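Local coordinates for protein fimbrial subunit type 1 (PDB 3UXF) that forms the shaft of a bacterial surface fimbria as its major pilin subunit, assembled from beta-sandwich domains and anchored to the cell wall, at residues Gly374-Lys384 with Asp441-Ala452; Val189-Ser197 with Asn423-Gly433. All blocks are in the same frame, centred on the assembly; numbering follows the deposited sequence.

Contact 1: Gly374-Lys384 with Asp441-Ala452; sequences GAQFQVYECTK and DEDYYCLVETKA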
loop_
_atom_site.group_PDB
_atom_site.type_symbol
_atom_site.label_atom_id
_atom_site.label_comp_id
_atom_site.label_asym_id
_atom_site.label_seq_id
_atom_site.Cartn_x
_atom_site.Cartn_y
_atom_site.Cartn_z
ATOM N N GLY A 374 38.268 24.656 2.720
ATOM C CA GLY A 374 38.491 24.508 4.136
ATOM C C GLY A 374 37.400 25.071 5.027
ATOM O O GLY A 374 37.536 25.075 6.238
ATOM N N ALA A 375 36.329 25.567 4.424
ATOM C CA ALA A 375 35.168 25.953 5.193
ATOM C C ALA A 375 34.453 24.670 5.605
ATOM O O ALA A 375 34.335 23.740 4.807
ATOM C CB ALA A 375 34.219 26.823 4.336
ATOM N N GLN A 376 34.009 24.609 6.850
ATOM C CA GLN A 376 33.294 23.412 7.338
ATOM C C GLN A 376 31.869 23.747 7.734
ATOM O O GLN A 376 31.578 24.845 8.244
ATOM C CB GLN A 376 34.040 22.790 8.521
ATOM C CG GLN A 376 35.463 22.395 8.130
ATOM C CD GLN A 376 36.068 21.480 9.152
ATOM O OE1 GLN A 376 35.972 21.706 10.351
ATOM N NE2 GLN A 376 36.643 20.386 8.674
ATOM N N PHE A 377 30.988 22.792 7.502
ATOM C CA PHE A 377 29.585 22.944 7.810
ATOM C C PHE A 377 29.012 21.713 8.456
ATOM O O PHE A 377 29.459 20.596 8.190
ATOM C CB PHE A 377 28.817 23.191 6.525
ATOM C CG PHE A 377 29.179 24.471 5.857
ATOM C CD1 PHE A 377 28.420 25.614 6.084
ATOM C CD2 PHE A 377 30.253 24.530 4.973
ATOM C CE1 PHE A 377 28.754 26.856 5.451
ATOM C CE2 PHE A 377 30.590 25.748 4.341
ATOM C CZ PHE A 377 29.825 26.908 4.576
ATOM N N GLN A 378 27.986 21.924 9.262
ATOM C CA GLN A 378 27.157 20.824 9.736
ATOM C C GLN A 378 25.724 21.195 9.375
ATOM O O GLN A 378 25.459 22.341 8.987
ATOM C CB GLN A 378 27.278 20.638 11.241
ATOM C CG GLN A 378 28.718 20.321 11.584
ATOM C CD GLN A 378 28.883 19.774 12.979
ATOM O OE1 GLN A 378 28.401 20.358 13.964
ATOM N NE2 GLN A 378 29.575 18.632 13.081
ATOM N N VAL A 379 24.816 20.218 9.469
ATOM C CA VAL A 379 23.429 20.425 9.005
ATOM C C VAL A 379 22.450 20.047 10.102
ATOM O O VAL A 379 22.651 19.037 10.804
ATOM C CB VAL A 379 23.110 19.544 7.771
ATOM C CG1 VAL A 379 21.716 19.892 7.200
ATOM C CG2 VAL A 379 24.218 19.688 6.686
ATOM N N TYR A 380 21.380 20.838 10.253
ATOM C CA TYR A 380 20.327 20.529 11.214
ATOM C C TYR A 380 18.962 20.591 10.518
ATOM O O TYR A 380 18.815 21.255 9.489
ATOM C CB TYR A 380 20.303 21.590 12.333
ATOM C CG TYR A 380 21.555 21.623 13.190
ATOM C CD1 TYR A 380 22.710 22.213 12.713
ATOM C CD2 TYR A 380 21.555 21.102 14.488
ATOM C CE1 TYR A 380 23.862 22.266 13.485
ATOM C CE2 TYR A 380 22.722 21.126 15.271
ATOM C CZ TYR A 380 23.850 21.708 14.757
ATOM O OH TYR A 380 24.994 21.767 15.534
ATOM N N GLU A 381 17.969 19.939 11.124
ATOM C CA GLU A 381 16.594 20.351 10.859
ATOM C C GLU A 381 16.371 21.622 11.665
ATOM O O GLU A 381 16.948 21.766 12.737
ATOM C CB GLU A 381 15.606 19.264 11.236
ATOM C CG GLU A 381 15.619 18.123 10.200
ATOM C CD GLU A 381 14.660 16.989 10.507
ATOM O OE1 GLU A 381 14.413 16.666 11.680
ATOM O OE2 GLU A 381 14.143 16.403 9.552
ATOM N N CYS A 382 15.605 22.576 11.141
ATOM C CA CYS A 382 15.449 23.843 11.877
ATOM C C CYS A 382 14.149 24.511 11.516
ATOM O O CYS A 382 13.521 24.200 10.512
ATOM C CB CYS A 382 16.594 24.819 11.594
ATOM S SG CYS A 382 16.648 25.287 9.830
ATOM N N THR A 383 13.784 25.469 12.363
ATOM C CA THR A 383 12.626 26.297 12.123
ATOM C C THR A 383 13.157 27.674 11.764
ATOM O O THR A 383 13.946 28.266 12.529
ATOM C CB THR A 383 11.829 26.397 13.407
ATOM O OG1 THR A 383 11.319 25.102 13.739
ATOM C CG2 THR A 383 10.657 27.388 13.208
ATOM N N LYS A 384 12.789 28.168 10.589
ATOM C CA LYS A 384 13.185 29.505 10.148
ATOM C C LYS A 384 12.413 30.498 10.991
ATOM O O LYS A 384 11.215 30.308 11.258
ATOM C CB LYS A 384 12.826 29.673 8.673
ATOM C CG LYS A 384 13.164 30.997 8.026
ATOM C CD LYS A 384 12.890 30.871 6.540
ATOM C CE LYS A 384 12.451 32.169 5.913
ATOM N NZ LYS A 384 13.582 33.106 5.792
ATOM N N ASP A 441 7.291 27.193 8.316
ATOM C CA ASP A 441 8.669 27.568 8.657
ATOM C C ASP A 441 9.371 26.442 9.414
ATOM O O ASP A 441 10.587 26.525 9.609
ATOM C CB ASP A 441 8.698 28.843 9.500
ATOM C CG ASP A 441 8.485 30.071 8.686
ATOM O OD1 ASP A 441 8.777 30.046 7.462
ATOM O OD2 ASP A 441 8.016 31.060 9.293
ATOM N N GLU A 442 8.640 25.410 9.843
ATOM C CA GLU A 442 9.298 24.288 10.503
ATOM C C GLU A 442 9.950 23.332 9.490
ATOM O O GLU A 442 10.774 22.488 9.865
ATOM C CB GLU A 442 8.345 23.521 11.398
ATOM C CG GLU A 442 7.903 24.355 12.595
ATOM C CD GLU A 442 7.045 23.579 13.554
ATOM O OE1 GLU A 442 6.366 22.619 13.121
ATOM O OE2 GLU A 442 7.052 23.938 14.751
ATOM N N ASP A 443 9.609 23.476 8.216
ATOM C CA ASP A 443 10.010 22.492 7.182
ATOM C C ASP A 443 11.288 22.939 6.474
ATOM O O ASP A 443 11.317 23.148 5.266
ATOM C CB ASP A 443 8.884 22.307 6.177
ATOM C CG ASP A 443 7.657 21.683 6.806
ATOM O OD1 ASP A 443 7.782 20.664 7.517
ATOM O OD2 ASP A 443 6.549 22.226 6.624
ATOM N N TYR A 444 12.363 23.069 7.255
ATOM C CA TYR A 444 13.655 23.507 6.733
ATOM C C TYR A 444 14.801 22.638 7.236
ATOM O O TYR A 444 14.724 22.033 8.314
ATOM C CB TYR A 444 13.934 24.945 7.148
ATOM C CG TYR A 444 13.302 25.971 6.258
ATOM C CD1 TYR A 444 13.927 26.372 5.098
ATOM C CD2 TYR A 444 12.104 26.584 6.616
ATOM C CE1 TYR A 444 13.371 27.313 4.286
ATOM C CE2 TYR A 444 11.533 27.546 5.790
ATOM C CZ TYR A 444 12.192 27.911 4.646
ATOM O OH TYR A 444 11.653 28.881 3.811
ATOM N N TYR A 445 15.873 22.623 6.454
ATOM C CA TYR A 445 17.185 22.297 6.997
ATOM C C TYR A 445 17.957 23.603 7.196
ATOM O O TYR A 445 17.578 24.632 6.639
ATOM C CB TYR A 445 17.950 21.448 5.980
ATOM C CG TYR A 445 17.329 20.096 5.782
ATOM C CD1 TYR A 445 17.174 19.226 6.860
ATOM C CD2 TYR A 445 16.914 19.670 4.529
ATOM C CE1 TYR A 445 16.588 17.954 6.683
ATOM C CE2 TYR A 445 16.326 18.400 4.327
ATOM C CZ TYR A 445 16.176 17.545 5.421
ATOM O OH TYR A 445 15.573 16.308 5.252
ATOM N N CYS A 446 19.049 23.559 7.961
ATOM C CA CYS A 446 19.918 24.723 8.171
ATOM C C CYS A 446 21.347 24.274 8.007
ATOM O O CYS A 446 21.731 23.249 8.576
ATOM C CB CYS A 446 19.762 25.265 9.627
ATOM S SG CYS A 446 18.356 26.458 9.708
ATOM N N LEU A 447 22.139 25.032 7.262
ATOM C CA LEU A 447 23.607 24.881 7.356
ATOM C C LEU A 447 24.093 25.682 8.537
ATOM O O LEU A 447 23.613 26.777 8.775
ATOM C CB LEU A 447 24.271 25.437 6.111
ATOM C CG LEU A 447 23.933 24.758 4.797
ATOM C CD1 LEU A 447 24.566 25.526 3.669
ATOM C CD2 LEU A 447 24.385 23.304 4.823
ATOM N N VAL A 448 25.039 25.140 9.299
ATOM C CA VAL A 448 25.771 25.962 10.257
ATOM C C VAL A 448 27.219 25.930 9.827
ATOM O O VAL A 448 27.826 24.870 9.701
ATOM C CB VAL A 448 25.624 25.415 11.683
ATOM C CG1 VAL A 448 26.587 26.132 12.640
ATOM C CG2 VAL A 448 24.152 25.564 12.153
ATOM N N GLU A 449 27.778 27.110 9.578
ATOM C CA GLU A 449 29.199 27.198 9.265
ATOM C C GLU A 449 30.020 27.034 10.548
ATOM O O GLU A 449 30.030 27.895 11.406
ATOM C CB GLU A 449 29.502 28.507 8.550
ATOM C CG GLU A 449 30.923 28.580 8.005
ATOM C CD GLU A 449 31.153 29.749 7.052
ATOM O OE1 GLU A 449 30.178 30.274 6.464
ATOM O OE2 GLU A 449 32.352 30.157 6.856
ATOM N N THR A 450 30.664 25.878 10.664
ATOM C CA THR A 450 31.427 25.562 11.874
ATOM C C THR A 450 32.899 25.913 11.791
ATOM O O THR A 450 33.544 25.911 12.842
ATOM C CB THR A 450 31.268 24.067 12.292
ATOM O OG1 THR A 450 31.644 23.247 11.194
ATOM C CG2 THR A 450 29.815 23.764 12.632
ATOM N N LYS A 451 33.432 26.156 10.587
ATOM C CA LYS A 451 34.799 26.671 10.501
ATOM C C LYS A 451 34.873 27.549 9.279
ATOM O O LYS A 451 34.543 27.115 8.165
ATOM C CB LYS A 451 35.794 25.515 10.413
ATOM C CG LYS A 451 37.255 25.992 10.412
ATOM C CD LYS A 451 38.155 24.845 10.836
ATOM C CE LYS A 451 39.590 25.298 11.132
ATOM N NZ LYS A 451 40.343 25.578 9.895
ATOM N N ALA A 452 35.306 28.796 9.480
ATOM C CA ALA A 452 35.452 29.679 8.350
ATOM C C ALA A 452 36.719 29.385 7.585
ATOM O O ALA A 452 37.720 28.954 8.192
ATOM C CB ALA A 452 35.458 31.120 8.819
HETATM O O HOH W 1 33.755 22.002 12.073
HETATM O O HOH W 2 13.395 16.755 6.978
HETATM O O HOH W 3 9.595 24.998 15.872
HETATM O O HOH W 4 9.827 32.904 10.105
#
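C382 and C446 turn their sulfurs toward each other through different first torsions: SG of C382 stands between its backbone N and carbonyl carbon (chi1 62°), whereas SG of C446 lies anti to its carbonyl carbon (chi1 -87°). The resulting disulfide, SG to SG 2.1 Å, links antiparallel neighbours 376-384 and 444-451 in a beta-sheet of the prealbumin-like domain, a covalent brace added to their backbone bonding. Paired N-H and C=O groups join Q378 to V448 and Y380 to C446; the bond from V448 N to Q378 O is nearly straight (2.8 Å, 174° at the hydrogen). The register then slips at a classic beta bulge, where T450 N and K451 N both reach Q376 O from the same face of its carbonyl plane. On the disulfide side of the sheet, V448 CG2 packs against Y380 CE1 at 3.6 Å. On the reverse side, F377 CE1 meets E449 CB at 3.6 Å; strands 344-362 and 478-484 pack against this face, and E449 OE1 bonds to Q459. Beyond the disulfide, K384 N donates to D441 O, and the lysine chain crosses Y444, K384 CD lying 3.6 Å from Y444 CZ. At the bulge end, Q376 NE2 bonds to T413 OG1, while one water bridges Q376 OE1 and T450 OG1, its oxygen 2.6 Å from T450 OG1.

Contact 2: Val189-Ser197 with Asn423-Gly433; sequences VTDKPAPGS and NYLRANDYVNG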
loop_
_atom_site.group_PDB
_atom_site.type_symbol
_atom_site.label_atom_id
_atom_site.label_comp_id
_atom_site.label_asym_id
_atom_site.label_seq_id
_atom_site.Cartn_x
_atom_site.Cartn_y
_atom_site.Cartn_z
ATOM N N VAL A 189 5.354 4.031 4.813
ATOM C CA VAL A 189 6.759 4.188 5.175
ATOM C C VAL A 189 6.863 5.289 6.212
ATOM O O VAL A 189 6.138 6.295 6.153
ATOM C CB VAL A 189 7.638 4.512 3.945
ATOM C CG1 VAL A 189 7.219 5.830 3.296
ATOM C CG2 VAL A 189 9.119 4.597 4.322
ATOM N N THR A 190 7.749 5.102 7.194
ATOM C CA THR A 190 8.032 6.159 8.140
ATOM C C THR A 190 9.488 6.535 7.953
ATOM O O THR A 190 10.364 5.739 8.275
ATOM C CB THR A 190 7.823 5.674 9.591
ATOM O OG1 THR A 190 6.467 5.217 9.747
ATOM C CG2 THR A 190 8.072 6.817 10.571
ATOM N N ASP A 191 9.730 7.710 7.377
ATOM C CA ASP A 191 11.093 8.188 7.192
ATOM C C ASP A 191 11.264 9.589 7.701
ATOM O O ASP A 191 12.297 10.193 7.489
ATOM C CB ASP A 191 11.484 8.101 5.715
ATOM C CG ASP A 191 10.482 8.789 4.801
ATOM O OD1 ASP A 191 9.781 9.663 5.310
ATOM O OD2 ASP A 191 10.360 8.420 3.614
ATOM N N LYS A 192 10.264 10.092 8.428
ATOM C CA LYS A 192 10.508 11.345 9.172
ATOM C C LYS A 192 11.762 11.264 10.094
ATOM O O LYS A 192 12.510 12.239 10.195
ATOM C CB LYS A 192 9.248 11.752 9.963
ATOM C CG LYS A 192 9.369 13.144 10.608
ATOM C CD LYS A 192 8.093 13.519 11.361
ATOM C CE LYS A 192 6.973 13.816 10.416
ATOM N NZ LYS A 192 5.691 14.246 11.112
ATOM N N PRO A 193 12.021 10.112 10.732
ATOM C CA PRO A 193 13.253 9.962 11.522
ATOM C C PRO A 193 14.520 9.812 10.706
ATOM O O PRO A 193 15.588 9.701 11.326
ATOM C CB PRO A 193 13.019 8.665 12.309
ATOM C CG PRO A 193 11.543 8.514 12.344
ATOM C CD PRO A 193 11.059 9.029 11.005
ATOM N N ALA A 194 14.425 9.828 9.384
ATOM C CA ALA A 194 15.599 9.593 8.543
ATOM C C ALA A 194 15.840 10.734 7.538
ATOM O O ALA A 194 15.948 10.512 6.335
ATOM C CB ALA A 194 15.438 8.225 7.815
ATOM N N PRO A 195 16.046 11.960 8.037
ATOM C CA PRO A 195 16.367 13.048 7.111
ATOM C C PRO A 195 17.711 12.796 6.405
ATOM O O PRO A 195 17.844 13.066 5.220
ATOM C CB PRO A 195 16.443 14.279 8.028
ATOM C CG PRO A 195 16.731 13.717 9.434
ATOM C CD PRO A 195 15.971 12.401 9.443
ATOM N N GLY A 196 18.696 12.269 7.134
ATOM C CA GLY A 196 19.981 11.960 6.519
ATOM C C GLY A 196 19.965 10.568 5.916
ATOM O O GLY A 196 19.511 9.616 6.563
ATOM N N SER A 197 20.527 10.416 4.726
ATOM C CA SER A 197 20.539 9.110 4.088
ATOM C C SER A 197 21.352 8.135 4.911
ATOM O O SER A 197 22.374 8.483 5.509
ATOM C CB SER A 197 21.083 9.186 2.649
ATOM O OG SER A 197 22.414 9.722 2.626
ATOM N N ASN A 423 25.537 14.548 0.737
ATOM C CA ASN A 423 24.788 13.445 0.147
ATOM C C ASN A 423 24.326 12.486 1.214
ATOM O O ASN A 423 25.187 11.861 1.836
ATOM C CB ASN A 423 25.712 12.623 -0.760
ATOM C CG ASN A 423 26.271 13.418 -1.931
ATOM O OD1 ASN A 423 25.593 14.314 -2.467
ATOM N ND2 ASN A 423 27.468 13.091 -2.343
ATOM N N TYR A 424 23.027 12.294 1.447
ATOM C CA TYR A 424 21.924 12.953 0.765
ATOM C C TYR A 424 20.877 13.287 1.824
ATOM O O TYR A 424 20.859 12.677 2.887
ATOM C CB TYR A 424 21.302 12.010 -0.265
ATOM C CG TYR A 424 22.298 11.414 -1.229
ATOM C CD1 TYR A 424 22.584 12.040 -2.430
ATOM C CD2 TYR A 424 22.953 10.227 -0.937
ATOM C CE1 TYR A 424 23.492 11.506 -3.312
ATOM C CE2 TYR A 424 23.869 9.686 -1.817
ATOM C CZ TYR A 424 24.134 10.332 -3.004
ATOM O OH TYR A 424 25.040 9.809 -3.891
ATOM N N LEU A 425 20.004 14.245 1.526
ATOM C CA LEU A 425 18.973 14.662 2.468
ATOM C C LEU A 425 17.567 14.388 1.944
ATOM O O LEU A 425 17.277 14.629 0.779
ATOM C CB LEU A 425 19.115 16.152 2.783
ATOM C CG LEU A 425 20.209 16.536 3.779
ATOM C CD1 LEU A 425 20.613 17.988 3.597
ATOM C CD2 LEU A 425 19.747 16.279 5.198
ATOM N N ARG A 426 16.703 13.887 2.818
ATOM C CA ARG A 426 15.320 13.609 2.450
ATOM C C ARG A 426 14.599 14.917 2.156
ATOM O O ARG A 426 14.805 15.908 2.843
ATOM C CB ARG A 426 14.603 12.863 3.576
ATOM C CG ARG A 426 13.556 11.858 3.102
ATOM C CD ARG A 426 12.384 11.778 4.073
ATOM N NE ARG A 426 11.834 13.105 4.309
ATOM C CZ ARG A 426 11.909 13.754 5.462
ATOM N NH1 ARG A 426 12.490 13.188 6.512
ATOM N NH2 ARG A 426 11.400 14.971 5.567
ATOM N N ALA A 427 13.753 14.912 1.132
ATOM C CA ALA A 427 13.020 16.111 0.754
ATOM C C ALA A 427 12.211 16.649 1.926
ATOM O O ALA A 427 11.590 15.887 2.655
ATOM C CB ALA A 427 12.107 15.817 -0.423
ATOM N N ASN A 428 12.221 17.967 2.102
ATOM C CA ASN A 428 11.445 18.593 3.163
ATOM C C ASN A 428 9.955 18.503 2.877
ATOM O O ASN A 428 9.136 18.520 3.790
ATOM C CB ASN A 428 11.826 20.067 3.325
ATOM C CG ASN A 428 13.271 20.258 3.732
ATOM O OD1 ASN A 428 14.130 20.514 2.896
ATOM N ND2 ASN A 428 13.541 20.142 5.025
ATOM N N ASP A 429 9.612 18.420 1.598
ATOM C CA ASP A 429 8.213 18.418 1.187
ATOM C C ASP A 429 7.672 17.051 0.774
ATOM O O ASP A 429 6.628 16.964 0.145
ATOM C CB ASP A 429 7.983 19.435 0.067
ATOM C CG ASP A 429 8.732 19.087 -1.203
ATOM O OD1 ASP A 429 9.584 18.178 -1.166
ATOM O OD2 ASP A 429 8.467 19.726 -2.237
ATOM N N TYR A 430 8.382 15.992 1.132
ATOM C CA TYR A 430 7.922 14.640 0.853
ATOM C C TYR A 430 8.429 13.766 1.982
ATOM O O TYR A 430 9.623 13.530 2.109
ATOM C CB TYR A 430 8.427 14.141 -0.500
ATOM C CG TYR A 430 7.569 13.056 -1.119
ATOM C CD1 TYR A 430 6.724 13.334 -2.180
ATOM C CD2 TYR A 430 7.613 11.753 -0.644
ATOM C CE1 TYR A 430 5.945 12.349 -2.751
ATOM C CE2 TYR A 430 6.839 10.759 -1.211
ATOM C CZ TYR A 430 6.005 11.063 -2.264
ATOM O OH TYR A 430 5.230 10.080 -2.831
ATOM N N VAL A 431 7.509 13.313 2.818
ATOM C CA VAL A 431 7.877 12.557 3.996
ATOM C C VAL A 431 6.807 11.533 4.331
ATOM O O VAL A 431 5.630 11.736 4.051
ATOM C CB VAL A 431 8.081 13.502 5.194
ATOM C CG1 VAL A 431 6.797 14.251 5.502
ATOM C CG2 VAL A 431 8.572 12.740 6.408
ATOM N N ASN A 432 7.229 10.429 4.927
ATOM C CA ASN A 432 6.309 9.372 5.310
ATOM C C ASN A 432 5.417 8.898 4.161
ATOM O O ASN A 432 4.282 8.486 4.379
ATOM C CB ASN A 432 5.474 9.794 6.522
ATOM C CG ASN A 432 6.295 9.863 7.801
ATOM O OD1 ASN A 432 7.407 9.346 7.866
ATOM N ND2 ASN A 432 5.742 10.500 8.824
ATOM N N GLY A 433 5.940 8.957 2.940
ATOM C CA GLY A 433 5.279 8.363 1.811
ATOM C C GLY A 433 4.292 9.263 1.120
ATOM O O GLY A 433 3.576 8.782 0.231
HETATM O O HOH W 5 3.429 6.038 4.047
HETATM O O HOH W 6 8.624 9.499 2.027
HETATM O O HOH W 7 12.238 14.691 8.999
#
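R426, its chain bent at chi2 and chi3, reaches from strand 419-426 to the type I beta turn D191-A194. Its CB lies 3.6 Å from P195 O, the same carbonyl that receives R426 N; CD passes 3.6 Å from D191 OD1. NE bonds to Y430 O and more weakly to A427 O, which NH2 also reaches weakly. NH1 makes a weak bond to D191 O and a firmer one to a water shared with K192 O, while V431 CG2 sits over one guanidinium face. D191 OD1 stays near the arginine as a charge but accepts N432 N (2.7 Å) on its syn side, somewhat out of the carboxylate plane. In exchange, N432 OD1 takes both D191 N and K192 N, so one amide oxygen holds two successive N-H groups at the start of the turn. Farther along, S197 N donates to Y424 O, and Y424 N, the nitrogen of the cis peptide after N423, to S197 OG (2.9 Å). The end of strand 185-190 and its following loop thus join strand 419-426 and V431-G433 after the turn A427-Y430, with strand 201-208 packed against V189 and A194, strand 344-362 against V189 and R426, and strand 444-451 against P195 and L425.

Overall arrangement
The two contacts lie with centres about 17 Å apart and touch through Y445 and E381 of contact 1. Y445 OH is 2.6 Å from R426 O of contact 2, a probable hydrogen bond, and also 3.5 Å from P195 CB; Y445 CD2 lies 3.3 Å from N428 OD1. E381 OE2 adds packing on P195 CB at 3.5 Å. The disulfide-linked strand pair of the prealbumin-like domain therefore meets the place where the loop after strand 185-190 docks on that domain. Neither contact ligates calcium directly: the Y380 side chain is about 9 Å, and that of P195 about 13 Å, from a bound calcium ion.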